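Local coordinates for protein mitochondrial edited mRNA stability factor 1 (Trypanosoma brucei, PDB 6NL1) that probably processes the 5' ends of mitochondrial mRNAs as a Nudix-family RNA-binding protein, and binds GDP, at residues A[205-210]-A[343-348]; A[259-264]-A[311-316]. One frame throughout, in Å; residues are numbered along the deposited sequence.

Contact 1: residues A[205-210]-A[343-348]. With SO4 (sulfate ion), chain D.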
loop_
_atom_site.group_PDB
_atom_site.type_symbol
_atom_site.label_atom_id
_atom_site.label_comp_id
_atom_site.label_asym_id
_atom_site.label_seq_id
_atom_site.Cartn_x
_atom_site.Cartn_y
_atom_site.Cartn_z
ATOM N N ILE A 205 12.928 9.724 3.454
ATOM C CA ILE A 205 13.641 10.986 3.467
ATOM C C ILE A 205 14.118 11.251 4.885
ATOM O O ILE A 205 13.342 11.118 5.834
ATOM C CB ILE A 205 12.707 12.121 3.009
ATOM C CG1 ILE A 205 12.436 11.993 1.512
ATOM C CG2 ILE A 205 13.325 13.462 3.283
ATOM C CD1 ILE A 205 13.647 12.312 0.654
ATOM N N PHE A 206 15.395 11.592 5.036
ATOM C CA PHE A 206 15.940 11.861 6.367
ATOM C C PHE A 206 16.849 13.086 6.364
ATOM O O PHE A 206 17.402 13.472 5.334
ATOM C CB PHE A 206 16.680 10.633 6.942
ATOM C CG PHE A 206 18.021 10.345 6.278
ATOM C CD1 PHE A 206 18.105 9.491 5.179
ATOM C CD2 PHE A 206 19.190 10.926 6.756
ATOM C CE1 PHE A 206 19.336 9.221 4.566
ATOM C CE2 PHE A 206 20.426 10.659 6.153
ATOM C CZ PHE A 206 20.497 9.814 5.054
ATOM N N ARG A 207 16.980 13.717 7.521
ATOM C CA ARG A 207 17.942 14.800 7.669
ATOM C C ARG A 207 18.856 14.476 8.847
ATOM O O ARG A 207 18.475 13.743 9.763
ATOM C CB ARG A 207 17.233 16.144 7.882
ATOM C CG ARG A 207 16.482 16.252 9.213
ATOM C CD ARG A 207 15.885 17.643 9.407
ATOM N NE ARG A 207 15.166 17.750 10.674
ATOM C CZ ARG A 207 14.540 18.849 11.085
ATOM N NH1 ARG A 207 14.541 19.942 10.331
ATOM N NH2 ARG A 207 13.910 18.858 12.252
ATOM N N ARG A 208 20.065 15.016 8.815
ATOM C CA ARG A 208 21.006 14.827 9.914
ATOM C C ARG A 208 21.024 16.061 10.806
ATOM O O ARG A 208 21.065 17.188 10.322
ATOM C CB ARG A 208 22.407 14.569 9.368
ATOM C CG ARG A 208 22.500 13.370 8.437
ATOM C CD ARG A 208 23.957 13.045 8.097
ATOM N NE ARG A 208 24.054 11.969 7.116
ATOM C CZ ARG A 208 24.028 10.671 7.416
ATOM N NH1 ARG A 208 23.913 10.266 8.681
ATOM N NH2 ARG A 208 24.115 9.775 6.443
ATOM N N LEU A 209 20.969 15.851 12.110
ATOM C CA LEU A 209 21.102 16.955 13.045
ATOM C C LEU A 209 22.550 17.035 13.521
ATOM O O LEU A 209 23.211 16.005 13.705
ATOM C CB LEU A 209 20.142 16.783 14.218
ATOM N N ALA A 210 23.053 18.253 13.694
ATOM C CA ALA A 210 24.440 18.448 14.110
ATOM C C ALA A 210 24.718 17.764 15.444
ATOM O O ALA A 210 25.795 17.202 15.664
ATOM C CB ALA A 210 24.762 19.935 14.199
ATOM N N CYS A 343 3.160 17.040 7.913
ATOM C CA CYS A 343 4.423 16.309 8.038
ATOM C C CYS A 343 5.152 16.624 9.340
ATOM O O CYS A 343 5.004 17.717 9.891
ATOM C CB CYS A 343 5.336 16.613 6.850
ATOM S SG CYS A 343 4.697 16.049 5.259
ATOM N N ALA A 344 5.928 15.650 9.820
ATOM C CA ALA A 344 6.781 15.806 10.998
ATOM C C ALA A 344 8.149 15.164 10.775
ATOM O O ALA A 344 8.254 14.132 10.105
ATOM C CB ALA A 344 6.116 15.172 12.229
ATOM N N TRP A 345 9.190 15.765 11.352
ATOM C CA TRP A 345 10.500 15.120 11.451
ATOM C C TRP A 345 10.558 14.338 12.751
ATOM O O TRP A 345 10.423 14.912 13.832
ATOM C CB TRP A 345 11.637 16.143 11.436
ATOM C CG TRP A 345 11.823 16.828 10.120
ATOM C CD1 TRP A 345 11.477 18.118 9.803
ATOM C CD2 TRP A 345 12.388 16.259 8.935
ATOM N NE1 TRP A 345 11.803 18.384 8.496
ATOM C CE2 TRP A 345 12.361 17.261 7.940
ATOM C CE3 TRP A 345 12.915 15.003 8.618
ATOM C CZ2 TRP A 345 12.844 17.045 6.653
ATOM C CZ3 TRP A 345 13.395 14.788 7.338
ATOM C CH2 TRP A 345 13.357 15.805 6.369
ATOM N N MET A 346 10.763 13.030 12.654
ATOM C CA MET A 346 10.725 12.179 13.839
ATOM C C MET A 346 11.856 11.170 13.892
ATOM O O MET A 346 12.242 10.611 12.868
ATOM C CB MET A 346 9.385 11.442 13.903
ATOM C CG MET A 346 8.175 12.376 14.080
ATOM S SD MET A 346 6.642 11.533 14.545
ATOM C CE MET A 346 5.647 12.920 15.085
ATOM N N LYS A 347 12.366 10.934 15.098
ATOM C CA LYS A 347 13.363 9.903 15.340
ATOM C C LYS A 347 12.698 8.573 15.630
ATOM O O LYS A 347 11.731 8.508 16.381
ATOM C CB LYS A 347 14.241 10.265 16.540
ATOM C CG LYS A 347 15.205 11.405 16.299
ATOM C CD LYS A 347 16.103 11.593 17.503
ATOM C CE LYS A 347 17.191 12.618 17.228
ATOM N NZ LYS A 347 18.053 12.797 18.424
ATOM N N ALA A 348 13.240 7.502 15.060
ATOM C CA ALA A 348 12.767 6.171 15.402
ATOM C C ALA A 348 12.832 5.912 16.910
ATOM O O ALA A 348 11.928 5.297 17.474
ATOM C CB ALA A 348 13.546 5.125 14.649
HETATM S S SO4 D . 12.433 22.417 12.289
HETATM O O1 SO4 D . 12.114 23.779 12.715
HETATM O O2 SO4 D . 11.218 21.758 11.795
HETATM O O3 SO4 D . 13.432 22.477 11.224
HETATM O O4 SO4 D . 12.981 21.687 13.429
#
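A cation-pi stack of Arg207 on Trp345 joins two strands of the mixed Nudix sheet, 200-207 and 343-346, each of which pairs antiparallel with strand 216-223. The two strands are not hydrogen-bonded to each other, the axes of these short strand segments come no closer than 8.5 Å, and the indole bridges the gap. The Arg207 guanidinium lies almost flat on one face of the indole, the planes 10° apart. Its CZ stands over the five-membered ring of Trp345, 3.6 Å from the centroid. Farther back along the side chain, Arg207 CD sits above the six-membered ring of Trp345 as a CH-pi contact, 3.8 Å from that centroid. Arg207 thus runs lengthwise over the bicyclic system. Its CG lies between the backbone N and the carbonyl carbon (chi1 67°), and beyond it the chain is fully extended, which carries the charged end to the pyrrole side of the ring. At the far corner of the indole, Ile205 CG2 makes an apolar contact with Trp345 CH2 at 3.9 Å. Trp345 also packs on Glu216 and Leu218 of strand 216-223. The guanidinium has further partners in the protein: NH2 forms a salt bridge with Glu216, and NH1 donates to the carbonyl O of Ser299. Together with the indole face, these bonds should fix the rotation of the group. A sulfate ion, probably from the crystallisation liquor, docks at the guanidinium edge, near its plane, and takes one bond from each terminal nitrogen. Arg207 NH2 reaches sulfate O4 at 3.2 Å, while Arg207 NH1 meets sulfate O3 at 2.9 Å in a nearly straight bond, with an N-H...O angle of 171°.

Contact 2: residues A[259-264]-A[311-316]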
loop_
_atom_site.group_PDB
_atom_site.type_symbol
_atom_site.label_atom_id
_atom_site.label_comp_id
_atom_site.label_asym_id
_atom_site.label_seq_id
_atom_site.Cartn_x
_atom_site.Cartn_y
_atom_site.Cartn_z
ATOM N N TRP A 259 6.984 12.751 -4.078
ATOM C CA TRP A 259 6.484 14.058 -4.506
ATOM C C TRP A 259 4.981 14.209 -4.239
ATOM O O TRP A 259 4.535 15.237 -3.730
ATOM C CB TRP A 259 6.788 14.334 -5.983
ATOM C CG TRP A 259 6.305 15.687 -6.378
ATOM C CD1 TRP A 259 6.969 16.870 -6.218
ATOM C CD2 TRP A 259 5.024 16.016 -6.942
ATOM N NE1 TRP A 259 6.189 17.911 -6.668
ATOM C CE2 TRP A 259 4.992 17.416 -7.116
ATOM C CE3 TRP A 259 3.909 15.261 -7.326
ATOM C CZ2 TRP A 259 3.888 18.081 -7.664
ATOM C CZ3 TRP A 259 2.811 15.923 -7.874
ATOM C CH2 TRP A 259 2.811 17.317 -8.035
ATOM N N GLU A 260 4.204 13.180 -4.565
ATOM C CA GLU A 260 2.753 13.223 -4.348
ATOM C C GLU A 260 2.376 13.457 -2.888
ATOM O O GLU A 260 1.370 14.105 -2.598
ATOM C CB GLU A 260 2.073 11.949 -4.873
ATOM C CG GLU A 260 2.191 11.796 -6.389
ATOM C CD GLU A 260 1.466 10.580 -6.948
ATOM O OE1 GLU A 260 0.736 9.885 -6.198
ATOM O OE2 GLU A 260 1.628 10.320 -8.157
ATOM N N GLU A 261 3.178 12.943 -1.961
ATOM C CA GLU A 261 2.818 13.056 -0.548
ATOM C C GLU A 261 3.441 14.253 0.156
ATOM O O GLU A 261 2.924 14.693 1.184
ATOM C CB GLU A 261 3.099 11.748 0.211
ATOM C CG GLU A 261 2.204 10.586 -0.246
ATOM C CD GLU A 261 2.209 9.392 0.712
ATOM O OE1 GLU A 261 3.286 9.050 1.241
ATOM O OE2 GLU A 261 1.127 8.793 0.935
ATOM N N THR A 262 4.517 14.803 -0.410
ATOM C CA THR A 262 5.283 15.826 0.296
ATOM C C THR A 262 5.624 17.039 -0.542
ATOM O O THR A 262 5.957 18.095 -0.002
ATOM C CB THR A 262 6.616 15.260 0.815
ATOM O OG1 THR A 262 7.462 14.965 -0.300
ATOM C CG2 THR A 262 6.385 13.992 1.629
ATOM N N GLY A 263 5.570 16.882 -1.861
ATOM C CA GLY A 263 5.957 17.948 -2.769
ATOM C C GLY A 263 7.468 18.062 -2.910
ATOM O O GLY A 263 7.972 19.010 -3.508
ATOM N N ILE A 264 8.195 17.091 -2.363
ATOM C CA ILE A 264 9.660 17.087 -2.443
ATOM C C ILE A 264 10.189 16.384 -3.697
ATOM O O ILE A 264 9.787 15.260 -4.031
ATOM C CB ILE A 264 10.295 16.409 -1.209
ATOM C CG1 ILE A 264 9.989 17.207 0.058
ATOM C CG2 ILE A 264 11.814 16.258 -1.388
ATOM C CD1 ILE A 264 10.423 16.505 1.328
ATOM N N LEU A 311 -6.629 15.726 1.314
ATOM C CA LEU A 311 -7.623 15.575 2.388
ATOM C C LEU A 311 -7.621 14.173 2.990
ATOM O O LEU A 311 -8.270 13.918 4.002
ATOM C CB LEU A 311 -9.033 15.934 1.900
ATOM C CG LEU A 311 -9.285 17.417 1.606
ATOM C CD1 LEU A 311 -10.625 17.617 0.905
ATOM C CD2 LEU A 311 -9.182 18.269 2.880
ATOM N N GLN A 312 -6.889 13.265 2.357
ATOM C CA GLN A 312 -6.690 11.942 2.927
ATOM C C GLN A 312 -5.573 11.904 3.973
ATOM O O GLN A 312 -5.203 10.831 4.431
ATOM C CB GLN A 312 -6.405 10.932 1.815
ATOM C CG GLN A 312 -7.641 10.629 0.959
ATOM C CD GLN A 312 -7.379 9.585 -0.113
ATOM O OE1 GLN A 312 -6.491 8.733 0.026
ATOM N NE2 GLN A 312 -8.147 9.654 -1.198
ATOM N N TYR A 313 -5.038 13.064 4.352
ATOM C CA TYR A 313 -3.949 13.111 5.331
ATOM C C TYR A 313 -4.324 14.035 6.477
ATOM O O TYR A 313 -5.040 15.001 6.267
ATOM C CB TYR A 313 -2.646 13.588 4.672
ATOM C CG TYR A 313 -2.193 12.685 3.562
ATOM C CD1 TYR A 313 -2.681 12.856 2.274
ATOM C CD2 TYR A 313 -1.295 11.644 3.798
ATOM C CE1 TYR A 313 -2.290 12.026 1.245
ATOM C CE2 TYR A 313 -0.896 10.798 2.763
ATOM C CZ TYR A 313 -1.408 10.999 1.488
ATOM O OH TYR A 313 -1.033 10.190 0.445
ATOM N N MET A 314 -3.841 13.753 7.686
ATOM C CA MET A 314 -4.090 14.672 8.796
ATOM C C MET A 314 -3.448 16.006 8.497
ATOM O O MET A 314 -2.255 16.077 8.186
ATOM C CB MET A 314 -3.538 14.144 10.117
ATOM C CG MET A 314 -4.296 13.000 10.712
ATOM S SD MET A 314 -3.668 12.598 12.370
ATOM C CE MET A 314 -4.275 14.006 13.318
ATOM N N ARG A 315 -4.241 17.066 8.598
ATOM C CA ARG A 315 -3.761 18.424 8.362
ATOM C C ARG A 315 -4.654 19.371 9.142
ATOM O O ARG A 315 -5.805 19.043 9.408
ATOM C CB ARG A 315 -3.813 18.764 6.862
ATOM C CG ARG A 315 -2.777 18.012 6.017
ATOM C CD ARG A 315 -2.906 18.304 4.517
ATOM N NE ARG A 315 -2.787 19.736 4.223
ATOM C CZ ARG A 315 -3.825 20.560 4.091
ATOM N NH1 ARG A 315 -5.063 20.098 4.219
ATOM N NH2 ARG A 315 -3.626 21.845 3.825
ATOM N N ASN A 316 -4.133 20.541 9.502
ATOM C CA ASN A 316 -4.933 21.564 10.174
ATOM C C ASN A 316 -5.747 21.053 11.364
ATOM O O ASN A 316 -6.913 21.404 11.516
ATOM C CB ASN A 316 -5.880 22.232 9.165
ATOM C CG ASN A 316 -5.139 22.995 8.096
ATOM O OD1 ASN A 316 -4.242 23.776 8.392
ATOM N ND2 ASN A 316 -5.498 22.759 6.839
#
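The Tyr313 ring receives Glu261 OE2 at its edge, near the ring plane, and the carboxylate is turned 86° to that ring. The phenol is the donor: Tyr313 OH to Glu261 OE2 is a short hydrogen bond of 2.6 Å, arriving on the anti side of the oxygen and 20° out of the carboxylate plane. Glu261 CG lies 3.3 Å from Tyr313 OH, so the aliphatic part of the glutamate also abuts the hydroxyl, and the two side chains cross at about a right angle. CG of Tyr313 is anti to the carbonyl carbon (chi1 -60°), and from the loop after strand 290-296 the ring extends to the helix end. The other carboxylate oxygen, Glu261 OE1, is bound by Lys238 in a salt bridge and by the backbone N of Gly241. Both oxygens of this buried group therefore have partners, which should limit its rotation. Just beyond, the helix closes with Gly263 at positive phi, and Thr262 OG1 accepts from Ile264 N at 3.1 Å in an ST turn. Glu261 also lies near the GDP-binding Arg202. The sequence Glu260-Glu261-Thr262-Gly263-Ile264 fits the end of the Nudix box, the signature loop-helix-loop motif. Its second paired glutamate often binds metal in Nudix hydrolases, but in this metal-free model Glu261 is held by protein partners.

Overall arrangement
From the N terminus, the chain passes through a separate four-stranded antiparallel sheet before entering strand 200-207, where contact 1 begins. The next 132 residues, up to 343-348, form the large loop that contact 1 closes, running through strand 216-223, helix 250-262 and strand 290-296. Contact 2 is nested inside it: 259-264, at the end of that helix, is joined to 311-316 across a smaller loop containing strands 272-277 and 290-296. Contact 1 thus joins the first and last strands, in chain order, of the mixed sheet, whereas contact 2 joins the end of helix 250-262 to the loop before helix 319-322. Their centres are about 17 Å apart, and they do not touch.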